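Local coordinates for thermospermine synthase (Medicago truncatula, PDB 6BQ6), which probably transfers an aminopropyl group from decarboxylated S-adenosylmethionine to spermidine, giving the tetraamine thermospermine and methylthioadenosine, at residues K69-D74 against V138-S143; T115-L120 against K149-D154; D198-T203 against Y234-Q239. All coordinates share one frame; numbering follows the deposited sequence. Where two conformers were deposited one is given.

Contact 1: K69-D74 against V138-S143; sequences KALVLD and VEFCKS
With CG anti to the backbone N (chi1 178°), L71 reaches out from strand 70-73 toward helix 135-144; F140 answers with the same first torsion (chi1 -177°), which carries its ring forward from the helix toward the strand. The two methyls of L71 divide the work. CD1 approaches the phenyl ring obliquely, 3.9 Å from F140 CE2, and the two side chains slide past each other in opposite directions. CD2 turns to the next helical residue and lies 3.8 Å from C141 SG. No hydrogen bond joins the two segments: one leucine, splayed over two successive residues of the helix, makes an entirely apolar touch, and all three residues are buried. The join links the small antiparallel sheet of the N-terminal tetramerisation domain to the Rossmann-like catalytic domain of the spermidine/spermine synthase family, so it sits on the seam between the two. Backbone bonds of L71 to Q78 and S79 fix the strand in its sheet, while the F140 ring also meets the rings of H50 and Y144 and rests on L61. L71 and C141 both touch the loop residue E112. The bound thermospermine lies about 7 Å from the side chain of L71, and the side chain of D132, which binds adenosine in another crystal structure of this enzyme, is about 8 Å from that of C141.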
ATOM      1  N   LYS B  69     -11.194  17.090  -5.851  1.00 25.79           N
ATOM      2  CA  LYS B  69     -11.838  16.158  -6.716  1.00 27.36           C
ATOM      3  C   LYS B  69     -10.879  15.748  -7.813  1.00 27.37           C
ATOM      4  O   LYS B  69     -10.248  16.618  -8.447  1.00 29.14           O
ATOM      5  CB  LYS B  69     -13.102  16.781  -7.299  1.00 30.44           C
ATOM      6  CG  LYS B  69     -14.166  17.035  -6.249  1.00 33.74           C
ATOM      7  CD  LYS B  69     -15.408  17.696  -6.870  1.00 37.31           C
ATOM      8  CE  LYS B  69     -16.650  17.574  -5.971  1.00 40.54           C
ATOM      9  NZ  LYS B  69     -16.368  17.375  -4.505  1.00 41.85           N
ATOM     10  N   ALA B  70     -10.750  14.452  -8.043  1.00 24.83           N
ATOM     11  CA  ALA B  70      -9.782  13.941  -8.986  1.00 23.76           C
ATOM     12  C   ALA B  70     -10.456  13.009  -9.962  1.00 24.41           C
ATOM     13  O   ALA B  70     -11.174  12.092  -9.539  1.00 23.86           O
ATOM     14  CB  ALA B  70      -8.699  13.193  -8.241  1.00 24.25           C
ATOM     15  N   LEU B  71     -10.192  13.253 -11.247  1.00 22.83           N
ATOM     16  CA  LEU B  71     -10.712  12.437 -12.316  1.00 22.52           C
ATOM     17  C   LEU B  71      -9.660  11.390 -12.617  1.00 22.09           C
ATOM     18  O   LEU B  71      -8.507  11.730 -12.906  1.00 22.62           O
ATOM     19  CB  LEU B  71     -11.034  13.288 -13.530  1.00 22.97           C
ATOM     20  CG  LEU B  71     -11.544  12.519 -14.751  1.00 23.70           C
ATOM     21  CD1 LEU B  71     -12.943  11.941 -14.507  1.00 24.62           C
ATOM     22  CD2 LEU B  71     -11.526  13.404 -15.994  1.00 25.38           C
ATOM     23  N   VAL B  72     -10.060  10.132 -12.582  1.00 23.07           N
ATOM     24  CA  VAL B  72      -9.186   8.991 -12.854  1.00 24.83           C
ATOM     25  C   VAL B  72      -9.733   8.154 -13.983  1.00 26.48           C
ATOM     26  O   VAL B  72     -10.896   7.786 -13.945  1.00 25.66           O
ATOM     27  CB  VAL B  72      -9.067   8.150 -11.560  1.00 26.19           C
ATOM     28  CG1 VAL B  72      -8.152   6.928 -11.707  1.00 27.78           C
ATOM     29  CG2 VAL B  72      -8.571   9.059 -10.447  1.00 26.31           C
ATOM     30  N   LEU B  73      -8.882   7.878 -14.988  1.00 28.76           N
ATOM     31  CA  LEU B  73      -9.289   7.077 -16.133  1.00 32.95           C
ATOM     32  C   LEU B  73      -8.402   5.851 -16.185  1.00 34.64           C
ATOM     33  O   LEU B  73      -7.179   5.984 -16.217  1.00 37.62           O
ATOM     34  CB  LEU B  73      -9.180   7.833 -17.438  1.00 33.49           C
ATOM     35  CG  LEU B  73     -10.066   9.066 -17.597  1.00 34.68           C
ATOM     36  CD1 LEU B  73      -9.872   9.687 -18.970  1.00 36.09           C
ATOM     37  CD2 LEU B  73     -11.544   8.809 -17.322  1.00 35.21           C
ATOM     38  N   ASP B  74      -9.029   4.684 -16.130  1.00 38.79           N
ATOM     39  CA  ASP B  74      -8.320   3.383 -16.077  1.00 42.17           C
ATOM     40  C   ASP B  74      -7.238   3.382 -14.994  1.00 41.90           C
ATOM     41  O   ASP B  74      -6.104   2.991 -15.226  1.00 43.87           O
ATOM     42  CB  ASP B  74      -7.771   3.024 -17.471  1.00 43.13           C
ATOM     43  CG  ASP B  74      -8.782   2.218 -18.334  1.00 44.67           C
ATOM     44  OD1 ASP B  74      -9.714   1.548 -17.810  1.00 44.97           O
ATOM     45  OD2 ASP B  74      -8.603   2.237 -19.555  1.00 45.53           O
ATOM     46  N   VAL B 138     -16.805  12.552 -22.112  1.00 23.03           N
ATOM     47  CA  VAL B 138     -17.303  13.910 -22.343  1.00 24.48           C
ATOM     48  C   VAL B 138     -18.556  14.131 -21.536  1.00 24.83           C
ATOM     49  O   VAL B 138     -18.708  15.145 -20.852  1.00 24.37           O
ATOM     50  CB  VAL B 138     -17.606  14.173 -23.832  1.00 25.64           C
ATOM     51  CG1 VAL B 138     -18.276  15.522 -24.020  1.00 26.90           C
ATOM     52  CG2 VAL B 138     -16.292  14.121 -24.583  1.00 26.14           C
ATOM     53  N   GLU B 139     -19.472  13.186 -21.650  1.00 25.09           N
ATOM     54  CA  GLU B 139     -20.771  13.361 -20.990  1.00 26.85           C
ATOM     55  C   GLU B 139     -20.625  13.326 -19.468  1.00 26.01           C
ATOM     56  O   GLU B 139     -21.286  14.099 -18.766  1.00 24.62           O
ATOM     57  CB  GLU B 139     -21.748  12.324 -21.509  1.00 29.41           C
ATOM     58  CG  GLU B 139     -22.217  12.618 -22.940  1.00 32.57           C
ATOM     59  CD  GLU B 139     -23.040  13.915 -23.068  1.00 36.30           C
ATOM     60  OE1 GLU B 139     -23.753  14.314 -22.118  1.00 41.92           O
ATOM     61  OE2 GLU B 139     -22.919  14.590 -24.093  1.00 40.52           O
ATOM     62  N   PHE B 140     -19.725  12.468 -18.980  1.00 23.45           N
ATOM     63  CA  PHE B 140     -19.435  12.410 -17.552  1.00 24.60           C
ATOM     64  C   PHE B 140     -18.942  13.770 -17.070  1.00 24.03           C
ATOM     65  O   PHE B 140     -19.447  14.319 -16.099  1.00 24.19           O
ATOM     66  CB  PHE B 140     -18.391  11.356 -17.267  1.00 25.11           C
ATOM     67  CG  PHE B 140     -18.103  11.203 -15.810  1.00 25.88           C
ATOM     68  CD1 PHE B 140     -18.937  10.463 -15.029  1.00 27.66           C
ATOM     69  CD2 PHE B 140     -17.073  11.868 -15.230  1.00 25.60           C
ATOM     70  CE1 PHE B 140     -18.723  10.366 -13.670  1.00 29.35           C
ATOM     71  CE2 PHE B 140     -16.827  11.764 -13.859  1.00 27.09           C
ATOM     72  CZ  PHE B 140     -17.650  11.007 -13.085  1.00 28.57           C
ATOM     73  N   CYS B 141     -17.945  14.311 -17.765  1.00 22.47           N
ATOM     74  CA  CYS B 141     -17.337  15.577 -17.334  1.00 22.27           C
ATOM     75  C   CYS B 141     -18.287  16.752 -17.505  1.00 23.50           C
ATOM     76  O   CYS B 141     -18.300  17.647 -16.700  1.00 24.05           O
ATOM     77  CB  CYS B 141     -16.020  15.797 -18.050  1.00 22.33           C
ATOM     78  SG  CYS B 141     -14.794  14.576 -17.560  1.00 23.41           S
ATOM     79  N   LYS B 142     -19.086  16.745 -18.568  1.00 24.79           N
ATOM     80  CA  LYS B 142     -20.058  17.799 -18.753  1.00 26.91           C
ATOM     81  C   LYS B 142     -21.012  17.895 -17.566  1.00 26.95           C
ATOM     82  O   LYS B 142     -21.465  18.995 -17.174  1.00 27.08           O
ATOM     83  CB  LYS B 142     -20.842  17.544 -20.024  1.00 30.05           C
ATOM     84  CG  LYS B 142     -21.807  18.636 -20.350  1.00 34.68           C
ATOM     85  CD  LYS B 142     -22.234  18.565 -21.819  1.00 38.18           C
ATOM     86  CE  LYS B 142     -23.214  19.697 -22.121  1.00 43.68           C
ATOM     87  NZ  LYS B 142     -23.141  20.175 -23.542  1.00 47.75           N
ATOM     88  N   SER B 143     -21.309  16.752 -16.988  1.00 25.41           N
ATOM     89  CA  SER B 143     -22.190  16.694 -15.815  1.00 27.14           C
ATOM     90  C   SER B 143     -21.508  16.910 -14.468  1.00 27.70           C
ATOM     91  O   SER B 143     -22.087  17.553 -13.555  1.00 28.86           O
ATOM     92  CB  SER B 143     -22.952  15.363 -15.795  1.00 29.16           C
ATOM     93  OG  SER B 143     -24.167  15.542 -16.504  1.00 31.45           O
TER

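Contact 2: T115-L120 against K149-D154; sequences TARELL and KEAFHD
L120 and A151 bury the most surface here, followed by D154. The methyl of A151 points at helix 114-120 and is set against the backbone of R117, with A151 CB 3.6 Å from R117 CA; R117 CB is its next neighbour. Because only a methyl stands between them, the helices come very near, the CA atoms of R117 and A151 being 4.8 Å apart. One turn further along, L120 spreads its two methyls over the end of helix 149-153. Its CD1 lies 3.7 Å from A151 O, and CD2 is 3.8 Å from D154 OD2, where L120 and D154 approach from opposite directions. D154 turns its CG away from its own backbone N (chi1 -164°), which lays the carboxylate against the leucine methyls; OD2 also forms a salt bridge with R156, whose NH2 in turn bonds L120 O. Both helices belong to the Rossmann-like domain: 114-120 follows strand 104-107 and the glycine-rich turn, and 149-153 precedes the edge strand 157-161. Beyond its CB, the R117 side chain leads away from A151. It bends at chi3 (73°) and its guanidinium grips E118 side-on, NE and NH2 both donating to OE2 in the guanidinium plane, with R117 NE 3.0 Å from E118 OE2. The same NH2 also pairs with E84, and NH1 bonds N148 just before helix 149-153.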
ATOM      1  N   THR B 115      -9.440  22.024 -21.254  1.00 19.77           N
ATOM      2  CA  THR B 115      -8.733  22.591 -22.358  1.00 18.81           C
ATOM      3  C   THR B 115      -9.611  23.579 -23.093  1.00 18.75           C
ATOM      4  O   THR B 115      -9.177  24.672 -23.371  1.00 18.48           O
ATOM      5  CB  THR B 115      -8.244  21.461 -23.254  1.00 19.45           C
ATOM      6  OG1 THR B 115      -7.336  20.672 -22.478  1.00 20.10           O
ATOM      7  CG2 THR B 115      -7.544  21.967 -24.461  1.00 20.14           C
ATOM      8  N   ALA B 116     -10.831  23.160 -23.391  1.00 18.85           N
ATOM      9  CA  ALA B 116     -11.802  24.024 -24.015  1.00 19.68           C
ATOM     10  C   ALA B 116     -12.008  25.297 -23.159  1.00 19.04           C
ATOM     11  O   ALA B 116     -12.020  26.394 -23.687  1.00 20.34           O
ATOM     12  CB  ALA B 116     -13.122  23.307 -24.198  1.00 20.02           C
ATOM     13  N   ARG B 117     -12.169  25.106 -21.856  1.00 18.82           N
ATOM     14  CA  ARG B 117     -12.381  26.237 -20.938  1.00 19.95           C
ATOM     15  C   ARG B 117     -11.269  27.283 -21.100  1.00 20.75           C
ATOM     16  O   ARG B 117     -11.526  28.495 -21.241  1.00 19.86           O
ATOM     17  CB  ARG B 117     -12.408  25.737 -19.494  1.00 20.27           C
ATOM     18  CG  ARG B 117     -12.559  26.849 -18.489  1.00 20.77           C
ATOM     19  CD  ARG B 117     -12.259  26.316 -17.128  1.00 21.94           C
ATOM     20  NE  ARG B 117     -10.840  26.069 -16.924  1.00 22.06           N
ATOM     21  CZ  ARG B 117     -10.312  24.996 -16.341  1.00 22.73           C
ATOM     22  NH1 ARG B 117     -11.063  23.964 -15.965  1.00 23.05           N
ATOM     23  NH2 ARG B 117      -8.978  24.952 -16.130  1.00 22.98           N
ATOM     24  N   GLU B 118     -10.005  26.825 -21.058  1.00 19.45           N
ATOM     25  CA  GLU B 118      -8.917  27.783 -21.197  1.00 20.20           C
ATOM     26  C   GLU B 118      -8.867  28.466 -22.574  1.00 19.78           C
ATOM     27  O   GLU B 118      -8.566  29.630 -22.683  1.00 19.48           O
ATOM     28  CB  GLU B 118      -7.572  27.130 -20.866  1.00 20.36           C
ATOM     29  CG  GLU B 118      -7.447  26.696 -19.419  1.00 21.13           C
ATOM     30  CD  GLU B 118      -7.632  27.856 -18.420  1.00 22.58           C
ATOM     31  OE1 GLU B 118      -7.118  28.960 -18.615  1.00 21.27           O
ATOM     32  OE2 GLU B 118      -8.315  27.639 -17.392  1.00 25.05           O
ATOM     33  N   LEU B 119      -9.090  27.702 -23.647  1.00 19.31           N
ATOM     34  CA  LEU B 119      -9.183  28.265 -24.987  1.00 18.97           C
ATOM     35  C   LEU B 119     -10.254  29.344 -25.103  1.00 19.96           C
ATOM     36  O   LEU B 119     -10.013  30.377 -25.701  1.00 19.82           O
ATOM     37  CB  LEU B 119      -9.496  27.196 -26.009  1.00 18.40           C
ATOM     38  CG  LEU B 119      -8.328  26.229 -26.299  1.00 19.10           C
ATOM     39  CD1 LEU B 119      -8.787  24.889 -26.849  1.00 19.47           C
ATOM     40  CD2 LEU B 119      -7.294  26.867 -27.189  1.00 19.73           C
ATOM     41  N   LEU B 120     -11.389  29.093 -24.485  1.00 20.23           N
ATOM     42  CA  LEU B 120     -12.536  30.035 -24.559  1.00 21.61           C
ATOM     43  C   LEU B 120     -12.341  31.323 -23.754  1.00 22.45           C
ATOM     44  O   LEU B 120     -13.093  32.268 -23.896  1.00 22.97           O
ATOM     45  CB  LEU B 120     -13.806  29.310 -24.112  1.00 22.35           C
ATOM     46  CG  LEU B 120     -14.234  28.227 -25.140  1.00 22.67           C
ATOM     47  CD1 LEU B 120     -15.217  27.288 -24.473  1.00 23.49           C
ATOM     48  CD2 LEU B 120     -14.873  28.749 -26.424  1.00 22.85           C
ATOM     49  N   LYS B 149     -18.678  23.980 -16.729  1.00 26.05           N
ATOM     50  CA  LYS B 149     -20.081  24.066 -17.215  1.00 28.20           C
ATOM     51  C   LYS B 149     -20.296  25.209 -18.214  1.00 27.79           C
ATOM     52  O   LYS B 149     -20.934  24.976 -19.248  1.00 28.32           O
ATOM     53  CB  LYS B 149     -21.066  24.144 -16.039  1.00 31.38           C
ATOM     54  CG  LYS B 149     -22.496  23.741 -16.420  1.00 35.53           C
ATOM     55  CD  LYS B 149     -23.504  24.136 -15.359  1.00 38.84           C
ATOM     56  CE  LYS B 149     -24.937  24.097 -15.864  1.00 41.57           C
ATOM     57  NZ  LYS B 149     -25.896  23.643 -14.824  1.00 44.36           N
ATOM     58  N   GLU B 150     -19.761  26.392 -17.895  0.50 27.04           N
ATOM     59  CA  GLU B 150     -19.739  27.533 -18.808  0.50 27.22           C
ATOM     60  C   GLU B 150     -19.147  27.130 -20.162  0.50 26.60           C
ATOM     61  O   GLU B 150     -19.807  27.247 -21.197  0.50 26.47           O
ATOM     62  CB  GLU B 150     -18.967  28.708 -18.172  0.50 28.29           C
ATOM     63  CG  GLU B 150     -18.708  29.869 -19.120  0.50 29.83           C
ATOM     64  CD  GLU B 150     -18.043  31.102 -18.498  0.50 31.20           C
ATOM     65  OE1 GLU B 150     -17.084  31.003 -17.676  0.50 30.67           O
ATOM     66  OE2 GLU B 150     -18.478  32.208 -18.878  0.50 33.11           O
ATOM     67  N   ALA B 151     -17.930  26.590 -20.118  1.00 25.56           N
ATOM     68  CA  ALA B 151     -17.208  26.154 -21.317  1.00 24.72           C
ATOM     69  C   ALA B 151     -18.079  25.247 -22.198  1.00 25.03           C
ATOM     70  O   ALA B 151     -18.270  25.506 -23.417  1.00 25.58           O
ATOM     71  CB  ALA B 151     -15.931  25.448 -20.928  1.00 24.40           C
ATOM     72  N   PHE B 152     -18.658  24.221 -21.574  1.00 24.14           N
ATOM     73  CA  PHE B 152     -19.462  23.238 -22.310  1.00 25.76           C
ATOM     74  C   PHE B 152     -20.695  23.842 -22.935  1.00 27.41           C
ATOM     75  O   PHE B 152     -21.191  23.325 -23.931  1.00 29.68           O
ATOM     76  CB  PHE B 152     -19.866  22.061 -21.444  1.00 24.84           C
ATOM     77  CG  PHE B 152     -18.849  20.991 -21.380  1.00 24.68           C
ATOM     78  CD1 PHE B 152     -18.508  20.289 -22.533  1.00 25.44           C
ATOM     79  CD2 PHE B 152     -18.256  20.657 -20.189  1.00 25.42           C
ATOM     80  CE1 PHE B 152     -17.584  19.275 -22.476  1.00 25.35           C
ATOM     81  CE2 PHE B 152     -17.326  19.648 -20.142  1.00 24.91           C
ATOM     82  CZ  PHE B 152     -16.976  18.981 -21.281  1.00 25.39           C
ATOM     83  N   HIS B 153     -21.200  24.913 -22.334  1.00 28.50           N
ATOM     84  CA  HIS B 153     -22.378  25.649 -22.874  1.00 30.92           C
ATOM     85  C   HIS B 153     -22.099  26.860 -23.787  1.00 30.40           C
ATOM     86  O   HIS B 153     -23.024  27.532 -24.293  1.00 29.49           O
ATOM     87  CB  HIS B 153     -23.266  26.023 -21.695  1.00 33.08           C
ATOM     88  CG  HIS B 153     -23.929  24.825 -21.106  1.00 37.40           C
ATOM     89  ND1 HIS B 153     -23.338  24.049 -20.132  1.00 38.67           N
ATOM     90  CD2 HIS B 153     -25.101  24.214 -21.417  1.00 40.90           C
ATOM     91  CE1 HIS B 153     -24.117  23.018 -19.861  1.00 41.12           C
ATOM     92  NE2 HIS B 153     -25.206  23.107 -20.609  1.00 43.33           N
ATOM     93  N   ASP B 154     -20.821  27.102 -24.041  1.00 28.18           N
ATOM     94  CA  ASP B 154     -20.387  28.178 -24.899  1.00 27.95           C
ATOM     95  C   ASP B 154     -20.756  27.850 -26.351  1.00 27.56           C
ATOM     96  O   ASP B 154     -20.381  26.805 -26.873  1.00 26.31           O
ATOM     97  CB  ASP B 154     -18.884  28.381 -24.728  1.00 27.59           C
ATOM     98  CG  ASP B 154     -18.380  29.717 -25.274  1.00 27.94           C
ATOM     99  OD1 ASP B 154     -18.569  30.013 -26.456  1.00 27.50           O
ATOM    100  OD2 ASP B 154     -17.680  30.455 -24.551  1.00 27.17           O
TER

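Contact 3: D198-T203 against Y234-Q239; sequences DFYELT and YNTLRQ
Helices 197-204 and 230-238 of the Rossmann-like catalytic domain meet here through a CH-pi contact. Y200 offers one face of its ring to L237, and CD2 of the leucine sits above it, 3.6 Å from the centroid of the Y200 ring and 17° off the ring normal. The methyl is displaced toward the rim, its nearest ring atom being Y200 CE2, at 3.5 Å from L237 CD2. With its CG anti to the carbonyl carbon (chi1 -72°), L237 swings its end toward the ring, and the two side chains cross at about a right angle. T236 comes in at the ring edge, near its plane, with T236 CG2 3.9 Å from Y200 CE2. The first torsion of the threonine parts its branches: CG2 is left for the tyrosine, while OG1 bonds C232 O and Y316 N. Replacing Y200 with an alanine would probably leave the L237 methyl without the ring beneath it and open a gap between the two helices. F214 also meets the Y200 ring, and L237 extends the apolar layer onto V244, V261 and A263 of the two antiparallel strands. Within helix 230-238, R238 NE and NH1 both donate to N235 OD1. The antiparallel strand pair 243-251 and 256-264 that ends the sheet beside its parallel strands, with L237 of helix 230-238 packed on it, is characteristic of the Rossmann-like methyltransferase fold to which this family is related.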
ATOM      1  N   ASP B 198       4.590  10.771 -39.757  1.00 26.78           N
ATOM      2  CA  ASP B 198       3.684  10.805 -40.911  1.00 27.81           C
ATOM      3  C   ASP B 198       2.338  11.452 -40.593  1.00 25.68           C
ATOM      4  O   ASP B 198       1.797  12.181 -41.438  1.00 26.03           O
ATOM      5  CB  ASP B 198       3.461   9.416 -41.463  1.00 31.97           C
ATOM      6  CG  ASP B 198       4.593   8.955 -42.390  1.00 37.39           C
ATOM      7  OD1 ASP B 198       5.571   9.699 -42.636  1.00 39.54           O
ATOM      8  OD2 ASP B 198       4.491   7.805 -42.886  1.00 41.83           O
ATOM      9  N   PHE B 199       1.792  11.194 -39.400  1.00 24.15           N
ATOM     10  CA  PHE B 199       0.585  11.913 -38.964  1.00 23.41           C
ATOM     11  C   PHE B 199       0.791  13.432 -39.005  1.00 22.66           C
ATOM     12  O   PHE B 199       0.000  14.185 -39.597  1.00 23.39           O
ATOM     13  CB  PHE B 199       0.118  11.442 -37.577  1.00 23.40           C
ATOM     14  CG  PHE B 199      -0.989  12.291 -37.008  1.00 23.57           C
ATOM     15  CD1 PHE B 199      -2.265  12.229 -37.557  1.00 23.89           C
ATOM     16  CD2 PHE B 199      -0.709  13.241 -36.082  1.00 23.79           C
ATOM     17  CE1 PHE B 199      -3.274  13.042 -37.095  1.00 23.40           C
ATOM     18  CE2 PHE B 199      -1.706  14.044 -35.593  1.00 23.01           C
ATOM     19  CZ  PHE B 199      -2.986  13.957 -36.113  1.00 23.29           C
ATOM     20  N   TYR B 200       1.862  13.882 -38.387  1.00 23.44           N
ATOM     21  CA  TYR B 200       2.117  15.311 -38.296  1.00 23.08           C
ATOM     22  C   TYR B 200       2.324  15.915 -39.656  1.00 25.00           C
ATOM     23  O   TYR B 200       1.753  16.954 -39.935  1.00 24.51           O
ATOM     24  CB  TYR B 200       3.336  15.578 -37.451  1.00 22.82           C
ATOM     25  CG  TYR B 200       3.227  15.271 -35.987  1.00 22.04           C
ATOM     26  CD1 TYR B 200       2.063  15.563 -35.247  1.00 21.64           C
ATOM     27  CD2 TYR B 200       4.329  14.774 -35.301  1.00 22.65           C
ATOM     28  CE1 TYR B 200       1.998  15.305 -33.874  1.00 21.41           C
ATOM     29  CE2 TYR B 200       4.276  14.550 -33.941  1.00 22.52           C
ATOM     30  CZ  TYR B 200       3.102  14.818 -33.224  1.00 22.16           C
ATOM     31  OH  TYR B 200       3.065  14.585 -31.857  1.00 22.65           O
ATOM     32  N   GLU B 201       3.118  15.240 -40.502  1.00 26.35           N
ATOM     33  CA  GLU B 201       3.449  15.761 -41.829  1.00 27.96           C
ATOM     34  C   GLU B 201       2.296  15.733 -42.799  1.00 27.99           C
ATOM     35  O   GLU B 201       2.103  16.700 -43.513  1.00 30.75           O
ATOM     36  CB  GLU B 201       4.637  15.002 -42.445  1.00 31.94           C
ATOM     37  CG  GLU B 201       5.319  15.769 -43.592  1.00 35.37           C
ATOM     38  CD  GLU B 201       6.529  15.031 -44.141  1.00 41.30           C
ATOM     39  OE1 GLU B 201       7.110  15.526 -45.151  1.00 43.17           O
ATOM     40  OE2 GLU B 201       6.901  13.977 -43.550  1.00 44.58           O
ATOM     41  N   LEU B 202       1.579  14.627 -42.848  1.00 26.99           N
ATOM     42  CA  LEU B 202       0.637  14.339 -43.925  1.00 27.57           C
ATOM     43  C   LEU B 202      -0.788  14.566 -43.528  1.00 26.44           C
ATOM     44  O   LEU B 202      -1.622  14.694 -44.406  1.00 25.74           O
ATOM     45  CB  LEU B 202       0.802  12.897 -44.416  1.00 30.86           C
ATOM     46  CG  LEU B 202       2.204  12.582 -44.951  1.00 33.52           C
ATOM     47  CD1 LEU B 202       2.277  11.160 -45.491  1.00 36.72           C
ATOM     48  CD2 LEU B 202       2.667  13.584 -46.016  1.00 35.30           C
ATOM     49  N   THR B 203      -1.100  14.658 -42.231  1.00 24.60           N
ATOM     50  CA  THR B 203      -2.494  14.835 -41.778  1.00 24.80           C
ATOM     51  C   THR B 203      -2.664  16.147 -41.056  1.00 23.47           C
ATOM     52  O   THR B 203      -3.558  16.921 -41.363  1.00 22.95           O
ATOM     53  CB  THR B 203      -3.010  13.632 -40.919  1.00 26.94           C
ATOM     54  OG1 THR B 203      -2.970  12.390 -41.673  1.00 27.46           O
ATOM     55  CG2 THR B 203      -4.402  13.879 -40.379  1.00 28.51           C
ATOM     56  N   TYR B 234       9.433  15.513 -28.759  1.00 20.30           N
ATOM     57  CA  TYR B 234      10.226  16.602 -29.233  1.00 20.93           C
ATOM     58  C   TYR B 234      10.952  16.256 -30.547  1.00 22.03           C
ATOM     59  O   TYR B 234      10.890  16.971 -31.509  1.00 22.05           O
ATOM     60  CB  TYR B 234      11.233  17.054 -28.153  1.00 20.68           C
ATOM     61  CG  TYR B 234      12.234  18.027 -28.667  1.00 21.20           C
ATOM     62  CD1 TYR B 234      11.906  19.340 -28.904  1.00 21.44           C
ATOM     63  CD2 TYR B 234      13.547  17.614 -28.975  1.00 21.97           C
ATOM     64  CE1 TYR B 234      12.839  20.234 -29.433  1.00 23.13           C
ATOM     65  CE2 TYR B 234      14.470  18.485 -29.483  1.00 23.13           C
ATOM     66  CZ  TYR B 234      14.144  19.801 -29.702  1.00 23.96           C
ATOM     67  OH  TYR B 234      15.067  20.681 -30.236  1.00 25.62           O
ATOM     68  N   ASN B 235      11.657  15.148 -30.553  1.00 23.71           N
ATOM     69  CA  ASN B 235      12.414  14.791 -31.747  1.00 24.67           C
ATOM     70  C   ASN B 235      11.545  14.502 -32.956  1.00 24.41           C
ATOM     71  O   ASN B 235      11.922  14.841 -34.084  1.00 24.64           O
ATOM     72  CB  ASN B 235      13.358  13.619 -31.484  1.00 26.38           C
ATOM     73  CG  ASN B 235      14.384  13.449 -32.613  1.00 28.83           C
ATOM     74  OD1 ASN B 235      15.049  14.420 -32.995  1.00 29.69           O
ATOM     75  ND2 ASN B 235      14.477  12.229 -33.186  1.00 30.87           N
ATOM     76  N   THR B 236      10.404  13.865 -32.732  1.00 23.77           N
ATOM     77  CA  THR B 236       9.481  13.577 -33.825  1.00 23.19           C
ATOM     78  C   THR B 236       9.017  14.890 -34.427  1.00 23.90           C
ATOM     79  O   THR B 236       9.066  15.096 -35.654  1.00 24.57           O
ATOM     80  CB  THR B 236       8.333  12.678 -33.367  1.00 22.84           C
ATOM     81  OG1 THR B 236       8.867  11.459 -32.810  1.00 24.35           O
ATOM     82  CG2 THR B 236       7.417  12.338 -34.519  1.00 23.71           C
ATOM     83  N   LEU B 237       8.612  15.843 -33.573  1.00 22.72           N
ATOM     84  CA  LEU B 237       8.209  17.149 -34.085  1.00 22.37           C
ATOM     85  C   LEU B 237       9.336  17.913 -34.792  1.00 24.63           C
ATOM     86  O   LEU B 237       9.069  18.634 -35.742  1.00 23.51           O
ATOM     87  CB  LEU B 237       7.582  17.995 -32.978  1.00 22.06           C
ATOM     88  CG  LEU B 237       6.191  17.543 -32.547  1.00 21.59           C
ATOM     89  CD1 LEU B 237       5.805  18.137 -31.200  1.00 21.73           C
ATOM     90  CD2 LEU B 237       5.166  17.875 -33.589  1.00 22.50           C
ATOM     91  N   ARG B 238      10.584  17.747 -34.340  1.00 25.61           N
ATOM     92  CA  ARG B 238      11.733  18.425 -34.943  1.00 28.87           C
ATOM     93  C   ARG B 238      11.935  17.935 -36.388  1.00 29.62           C
ATOM     94  O   ARG B 238      12.487  18.645 -37.255  1.00 29.93           O
ATOM     95  CB  ARG B 238      12.982  18.145 -34.062  1.00 31.54           C
ATOM     96  CG  ARG B 238      14.232  18.850 -34.489  1.00 36.55           C
ATOM     97  CD  ARG B 238      15.288  18.846 -33.377  1.00 38.04           C
ATOM     98  NE  ARG B 238      15.642  17.509 -32.868  1.00 39.09           N
ATOM     99  CZ  ARG B 238      16.776  17.229 -32.203  1.00 40.25           C
ATOM    100  NH1 ARG B 238      17.029  16.010 -31.737  1.00 39.62           N
ATOM    101  NH2 ARG B 238      17.668  18.190 -32.008  1.00 40.30           N
ATOM    102  N   GLN B 239      11.428  16.755 -36.685  1.00 28.87           N
ATOM    103  CA  GLN B 239      11.517  16.242 -38.087  1.00 29.17           C
ATOM    104  C   GLN B 239      10.510  16.866 -39.043  1.00 28.91           C
ATOM    105  O   GLN B 239      10.567  16.625 -40.257  1.00 28.54           O
ATOM    106  CB  GLN B 239      11.267  14.721 -38.136  1.00 29.47           C
ATOM    107  CG  GLN B 239      12.092  13.863 -37.203  1.00 30.18           C
ATOM    108  CD  GLN B 239      13.546  14.231 -37.201  1.00 32.75           C
ATOM    109  OE1 GLN B 239      14.176  14.309 -38.273  1.00 35.68           O
ATOM    110  NE2 GLN B 239      14.111  14.461 -36.022  1.00 33.02           N
TER

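From the N terminus, strand 70-73 opens contact 1, then helix 114-120 opens contact 2 before helix 135-144 closes the first loop; helix 149-153 closes the second. These two loops therefore cross. They also touch: F152 packs on V138, C141 and K142, so helices 135-144 and 149-153, successive in the chain, couple the join between the domains to the helix pair of contact 2. Contact 3 opens only afterwards, at helix 197-204, and closes at 230-238, in series with the others. It lies on the opposite side of the chain's centre, its own centre about 28 Å from that of contact 2, and ties together two later helices of the catalytic domain that also holds contact 2.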